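Local coordinates for HEPN domain-containing protein (Sulfolobus tokodaii, PDB 1WOL) that is of unknown function but adopts the helical HEPN fold, whose relatives are often found paired with nucleotidyltransferases, at residues K22-S34 against Y95-I107. Residues are numbered along the deposited sequence; the frame is centred on the assembly and turned at random.
Sequences KSGGYYELACFLS and YEYYTERDADECI. With TBU (tertiary-butyl alcohol), chain B.
Lys22 NZ is gripped by Asp104 OD1 at 2.6 Å, in a salt bridge made on the syn side of the carboxylate, and by a water that also bonds to Glu100 OE1. The lysine chain runs extended, CG anti to the backbone N (chi1 167°), as a knob in a hole; its methylenes pass over Ala103 and Ile107 while its amine reaches the carboxylates of Asp104 and, through water, Glu100. Tyr27 lies flat on the first turn of helix 100-120: Glu100 CA stands 3.7 Å from the ring centroid, almost on its normal, while Gly25 O sits over the opposite face. Its OH shares a water with Lys22 O and, weakly, Glu100 OE1. Replacing this tyrosine by alanine would probably uncover Glu100 CA and Ala103 and leave the water without its phenol partner. Small residues let helix segments 27-34 and 100-107, 13° from parallel, approach: Ala30 CB meets Ala103 CB at 3.9 Å. The Tyr98 ring, which meets Tyr90 edge-to-face, takes Glu28 CB over one face, 3.6 Å from its centroid, and Cys31 SG at its edge. Cys31 and Cys106, known to form a disulfide in this protein, have SG atoms 2.6 Å apart here, between bond and ordinary contact, leaving their bonding state open. The helices thus meet through small apolar groups and buried cysteines that can be linked, with a salt bridge and water-linked acid at the border.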
loop_
_atom_site.group_PDB
_atom_site.type_symbol
_atom_site.label_atom_id
_atom_site.label_comp_id
_atom_site.label_asym_id
_atom_site.label_seq_id
_atom_site.Cartn_x
_atom_site.Cartn_y
_atom_site.Cartn_z
ATOM N N LYS A 22 -7.994 -6.042 -10.363
ATOM C CA LYS A 22 -9.413 -6.334 -9.844
ATOM C C LYS A 22 -10.303 -6.583 -11.046
ATOM O O LYS A 22 -11.157 -7.492 -11.012
ATOM C CB LYS A 22 -9.847 -5.103 -9.021
ATOM C CG LYS A 22 -11.367 -5.246 -8.776
ATOM C CD LYS A 22 -11.892 -4.033 -8.074
ATOM C CE LYS A 22 -13.486 -4.178 -8.227
ATOM N NZ LYS A 22 -14.227 -3.105 -7.583
ATOM N N SER A 23 -10.146 -5.804 -12.115
ATOM C CA SER A 23 -11.013 -6.032 -13.317
ATOM C C SER A 23 -10.869 -7.346 -13.894
ATOM O O SER A 23 -11.842 -7.905 -14.455
ATOM C CB SER A 23 -10.647 -4.920 -14.323
ATOM O OG SER A 23 -11.488 -5.008 -15.476
ATOM N N GLY A 24 -9.726 -7.967 -13.755
ATOM C CA GLY A 24 -9.505 -9.311 -14.258
ATOM C C GLY A 24 -9.907 -10.472 -13.293
ATOM O O GLY A 24 -9.742 -11.670 -13.595
ATOM N N GLY A 25 -10.371 -10.070 -12.092
ATOM C CA GLY A 25 -10.714 -11.039 -11.048
ATOM C C GLY A 25 -9.534 -11.423 -10.180
ATOM O O GLY A 25 -9.596 -12.405 -9.334
ATOM N N TYR A 26 -8.414 -10.701 -10.265
ATOM C CA TYR A 26 -7.221 -11.126 -9.559
ATOM C C TYR A 26 -7.062 -10.405 -8.269
ATOM O O TYR A 26 -6.263 -9.457 -8.121
ATOM C CB TYR A 26 -5.979 -10.971 -10.463
ATOM C CG TYR A 26 -6.104 -11.703 -11.801
ATOM C CD1 TYR A 26 -6.109 -10.967 -12.997
ATOM C CD2 TYR A 26 -6.217 -13.046 -11.829
ATOM C CE1 TYR A 26 -6.208 -11.656 -14.276
ATOM C CE2 TYR A 26 -6.370 -13.763 -13.062
ATOM C CZ TYR A 26 -6.343 -12.999 -14.242
ATOM O OH TYR A 26 -6.535 -13.656 -15.479
ATOM N N TYR A 27 -7.916 -10.816 -7.330
ATOM C CA TYR A 27 -8.038 -9.969 -6.105
ATOM C C TYR A 27 -6.866 -9.981 -5.190
ATOM O O TYR A 27 -6.576 -8.909 -4.566
ATOM C CB TYR A 27 -9.379 -10.378 -5.353
ATOM C CG TYR A 27 -10.560 -10.300 -6.264
ATOM C CD1 TYR A 27 -11.480 -11.405 -6.313
ATOM C CD2 TYR A 27 -10.837 -9.219 -7.089
ATOM C CE1 TYR A 27 -12.593 -11.403 -7.136
ATOM C CE2 TYR A 27 -11.926 -9.240 -7.984
ATOM C CZ TYR A 27 -12.819 -10.358 -7.973
ATOM O OH TYR A 27 -13.941 -10.286 -8.802
ATOM N N GLU A 28 -6.155 -11.113 -5.052
ATOM C CA GLU A 28 -4.984 -11.067 -4.238
ATOM C C GLU A 28 -3.895 -10.155 -4.817
ATOM O O GLU A 28 -3.141 -9.486 -4.107
ATOM C CB GLU A 28 -4.465 -12.499 -4.036
ATOM C CG GLU A 28 -3.413 -13.044 -5.117
ATOM C CD GLU A 28 -3.986 -13.186 -6.523
ATOM O OE1 GLU A 28 -3.149 -13.806 -7.296
ATOM O OE2 GLU A 28 -5.088 -12.815 -6.855
ATOM N N LEU A 29 -3.852 -10.125 -6.167
ATOM C CA LEU A 29 -2.915 -9.222 -6.852
ATOM C C LEU A 29 -3.318 -7.759 -6.594
ATOM O O LEU A 29 -2.433 -6.967 -6.422
ATOM C CB LEU A 29 -2.921 -9.641 -8.345
ATOM C CG LEU A 29 -1.898 -8.793 -9.200
ATOM C CD1 LEU A 29 -0.503 -8.831 -8.665
ATOM C CD2 LEU A 29 -2.019 -9.266 -10.654
ATOM N N ALA A 30 -4.566 -7.488 -6.790
ATOM C CA ALA A 30 -5.004 -6.102 -6.506
ATOM C C ALA A 30 -4.606 -5.719 -5.070
ATOM O O ALA A 30 -4.137 -4.545 -4.839
ATOM C CB ALA A 30 -6.497 -6.090 -6.588
ATOM N N CYS A 31 -4.679 -6.649 -4.105
ATOM C CA CYS A 31 -4.294 -6.270 -2.696
ATOM C C CYS A 31 -2.840 -6.074 -2.543
ATOM O O CYS A 31 -2.348 -5.172 -1.908
ATOM C CB CYS A 31 -4.737 -7.389 -1.734
ATOM S SG CYS A 31 -6.554 -7.179 -1.396
ATOM N N PHE A 32 -2.014 -6.961 -3.203
ATOM C CA PHE A 32 -0.591 -6.729 -3.134
ATOM C C PHE A 32 -0.168 -5.429 -3.706
ATOM O O PHE A 32 0.741 -4.760 -3.179
ATOM C CB PHE A 32 0.029 -7.907 -3.992
ATOM C CG PHE A 32 1.518 -7.771 -4.160
ATOM C CD1 PHE A 32 2.390 -8.123 -3.087
ATOM C CD2 PHE A 32 2.015 -7.288 -5.323
ATOM C CE1 PHE A 32 3.834 -7.931 -3.301
ATOM C CE2 PHE A 32 3.393 -7.096 -5.505
ATOM C CZ PHE A 32 4.258 -7.414 -4.532
ATOM N N LEU A 33 -0.729 -5.083 -4.918
ATOM C CA LEU A 33 -0.337 -3.862 -5.649
ATOM C C LEU A 33 -0.845 -2.601 -4.875
ATOM O O LEU A 33 -0.169 -1.587 -4.951
ATOM C CB LEU A 33 -0.952 -3.900 -7.068
ATOM C CG LEU A 33 -0.247 -4.893 -8.002
ATOM C CD1 LEU A 33 -1.162 -5.048 -9.196
ATOM C CD2 LEU A 33 1.136 -4.397 -8.320
ATOM N N SER A 34 -1.928 -2.777 -4.125
ATOM C CA SER A 34 -2.379 -1.623 -3.264
ATOM C C SER A 34 -1.370 -1.408 -2.143
ATOM O O SER A 34 -1.080 -0.239 -1.805
ATOM C CB SER A 34 -3.754 -1.973 -2.617
ATOM O OG SER A 34 -4.691 -2.059 -3.707
ATOM N N TYR A 95 -4.584 -17.212 -3.294
ATOM C CA TYR A 95 -5.449 -16.423 -4.165
ATOM C C TYR A 95 -6.886 -16.915 -4.190
ATOM O O TYR A 95 -7.828 -16.202 -4.482
ATOM C CB TYR A 95 -4.898 -16.433 -5.652
ATOM C CG TYR A 95 -5.036 -17.757 -6.372
ATOM C CD1 TYR A 95 -6.201 -18.047 -7.075
ATOM C CD2 TYR A 95 -4.005 -18.722 -6.324
ATOM C CE1 TYR A 95 -6.464 -19.271 -7.760
ATOM C CE2 TYR A 95 -4.227 -20.001 -7.044
ATOM C CZ TYR A 95 -5.430 -20.205 -7.715
ATOM O OH TYR A 95 -5.734 -21.408 -8.386
ATOM N N GLU A 96 -7.040 -18.228 -3.879
ATOM C CA GLU A 96 -8.352 -18.764 -3.951
ATOM C C GLU A 96 -9.304 -18.209 -2.861
ATOM O O GLU A 96 -10.513 -18.371 -3.007
ATOM C CB GLU A 96 -8.298 -20.326 -3.740
ATOM C CG GLU A 96 -7.540 -21.006 -4.882
ATOM C CD GLU A 96 -7.747 -22.496 -4.885
ATOM O OE1 GLU A 96 -8.535 -23.025 -5.698
ATOM O OE2 GLU A 96 -7.107 -23.150 -4.113
ATOM N N TYR A 97 -8.722 -17.539 -1.887
ATOM C CA TYR A 97 -9.455 -17.121 -0.749
ATOM C C TYR A 97 -9.625 -15.627 -0.616
ATOM O O TYR A 97 -10.152 -15.136 0.403
ATOM C CB TYR A 97 -8.788 -17.731 0.492
ATOM C CG TYR A 97 -8.820 -19.238 0.421
ATOM C CD1 TYR A 97 -7.733 -19.963 -0.047
ATOM C CD2 TYR A 97 -9.978 -19.901 0.793
ATOM C CE1 TYR A 97 -7.796 -21.388 -0.138
ATOM C CE2 TYR A 97 -10.069 -21.315 0.714
ATOM C CZ TYR A 97 -8.975 -22.012 0.262
ATOM O OH TYR A 97 -9.028 -23.439 0.219
ATOM N N TYR A 98 -9.187 -14.883 -1.630
ATOM C CA TYR A 98 -9.457 -13.448 -1.636
ATOM C C TYR A 98 -10.748 -13.148 -2.364
ATOM O O TYR A 98 -11.203 -13.929 -3.226
ATOM C CB TYR A 98 -8.319 -12.702 -2.369
ATOM C CG TYR A 98 -7.129 -12.453 -1.557
ATOM C CD1 TYR A 98 -6.246 -13.481 -1.228
ATOM C CD2 TYR A 98 -6.856 -11.177 -1.098
ATOM C CE1 TYR A 98 -5.098 -13.222 -0.467
ATOM C CE2 TYR A 98 -5.725 -10.962 -0.341
ATOM C CZ TYR A 98 -4.873 -11.979 -0.039
ATOM O OH TYR A 98 -3.741 -11.716 0.643
ATOM N N THR A 99 -11.372 -12.000 -2.061
ATOM C CA THR A 99 -12.657 -11.648 -2.652
ATOM C C THR A 99 -12.651 -10.265 -3.198
ATOM O O THR A 99 -11.676 -9.500 -2.954
ATOM C CB THR A 99 -13.788 -11.580 -1.565
ATOM O OG1 THR A 99 -13.432 -10.615 -0.569
ATOM C CG2 THR A 99 -13.808 -12.997 -0.910
ATOM N N GLU A 100 -13.694 -9.981 -3.924
ATOM C CA GLU A 100 -13.746 -8.652 -4.569
ATOM C C GLU A 100 -13.791 -7.529 -3.444
ATOM O O GLU A 100 -13.205 -6.459 -3.558
ATOM C CB GLU A 100 -14.995 -8.579 -5.470
ATOM C CG GLU A 100 -15.020 -7.287 -6.315
ATOM C CD GLU A 100 -16.030 -7.442 -7.485
ATOM O OE1 GLU A 100 -15.967 -6.632 -8.411
ATOM O OE2 GLU A 100 -16.858 -8.413 -7.468
ATOM N N ARG A 101 -14.486 -7.777 -2.307
ATOM C CA ARG A 101 -14.452 -6.795 -1.228
ATOM C C ARG A 101 -13.046 -6.516 -0.734
ATOM O O ARG A 101 -12.718 -5.384 -0.469
ATOM C CB ARG A 101 -15.340 -7.273 -0.069
ATOM C CG ARG A 101 -15.155 -6.406 1.192
ATOM C CD ARG A 101 -16.180 -6.781 2.311
ATOM N NE ARG A 101 -15.808 -8.036 2.970
ATOM C CZ ARG A 101 -14.886 -8.172 3.865
ATOM N NH1 ARG A 101 -14.131 -7.169 4.314
ATOM N NH2 ARG A 101 -14.643 -9.384 4.351
ATOM N N ASP A 102 -12.140 -7.528 -0.670
ATOM C CA ASP A 102 -10.811 -7.299 -0.197
ATOM C C ASP A 102 -10.159 -6.375 -1.220
ATOM O O ASP A 102 -9.474 -5.478 -0.817
ATOM C CB ASP A 102 -9.999 -8.617 -0.255
ATOM C CG ASP A 102 -10.545 -9.701 0.680
ATOM O OD1 ASP A 102 -10.222 -10.913 0.351
ATOM O OD2 ASP A 102 -11.160 -9.376 1.728
ATOM N N ALA A 103 -10.338 -6.649 -2.507
ATOM C CA ALA A 103 -9.720 -5.735 -3.486
ATOM C C ALA A 103 -10.182 -4.311 -3.322
ATOM O O ALA A 103 -9.358 -3.395 -3.377
ATOM C CB ALA A 103 -10.015 -6.291 -4.859
ATOM N N ASP A 104 -11.497 -4.158 -3.147
ATOM C CA ASP A 104 -11.972 -2.787 -2.917
ATOM C C ASP A 104 -11.390 -2.188 -1.695
ATOM O O ASP A 104 -10.977 -1.008 -1.720
ATOM C CB ASP A 104 -13.555 -2.736 -2.763
ATOM C CG ASP A 104 -14.253 -3.057 -4.004
ATOM O OD1 ASP A 104 -13.653 -3.258 -5.084
ATOM O OD2 ASP A 104 -15.531 -3.124 -3.905
ATOM N N GLU A 105 -11.332 -2.876 -0.555
ATOM C CA GLU A 105 -10.785 -2.246 0.676
ATOM C C GLU A 105 -9.305 -1.941 0.519
ATOM O O GLU A 105 -8.820 -0.898 0.991
ATOM C CB GLU A 105 -10.976 -3.235 1.849
ATOM C CG GLU A 105 -12.477 -3.335 2.141
ATOM C CD GLU A 105 -12.781 -4.271 3.359
ATOM O OE1 GLU A 105 -11.855 -4.867 3.917
ATOM O OE2 GLU A 105 -14.021 -4.303 3.634
ATOM N N CYS A 106 -8.585 -2.818 -0.105
ATOM C CA CYS A 106 -7.140 -2.560 -0.309
ATOM C C CYS A 106 -6.976 -1.393 -1.321
ATOM O O CYS A 106 -6.151 -0.487 -0.990
ATOM C CB CYS A 106 -6.473 -3.752 -0.999
ATOM S SG CYS A 106 -6.266 -5.155 0.248
ATOM N N ILE A 107 -7.652 -1.347 -2.466
ATOM C CA ILE A 107 -7.467 -0.268 -3.432
ATOM C C ILE A 107 -7.838 1.053 -2.721
ATOM O O ILE A 107 -7.122 2.045 -2.893
ATOM C CB ILE A 107 -8.318 -0.542 -4.641
ATOM C CG1 ILE A 107 -7.584 -1.656 -5.483
ATOM C CG2 ILE A 107 -8.397 0.751 -5.525
ATOM C CD1 ILE A 107 -8.526 -2.260 -6.598
HETATM O O TBU B . 1.892 -12.328 -6.849
HETATM C C TBU B . 1.302 -12.364 -5.512
HETATM C C1 TBU B . 0.938 -13.825 -5.295
HETATM C C2 TBU B . 0.035 -11.445 -5.450
HETATM C C3 TBU B . 2.318 -11.860 -4.584
HETATM O O HOH W 1 -16.912 -4.019 -8.157
HETATM O O HOH W 2 -14.121 -8.156 -10.410
HETATM O O HOH W 3 -8.472 -13.976 -6.128
HETATM O O HOH W 4 -1.761 -10.453 -1.707
#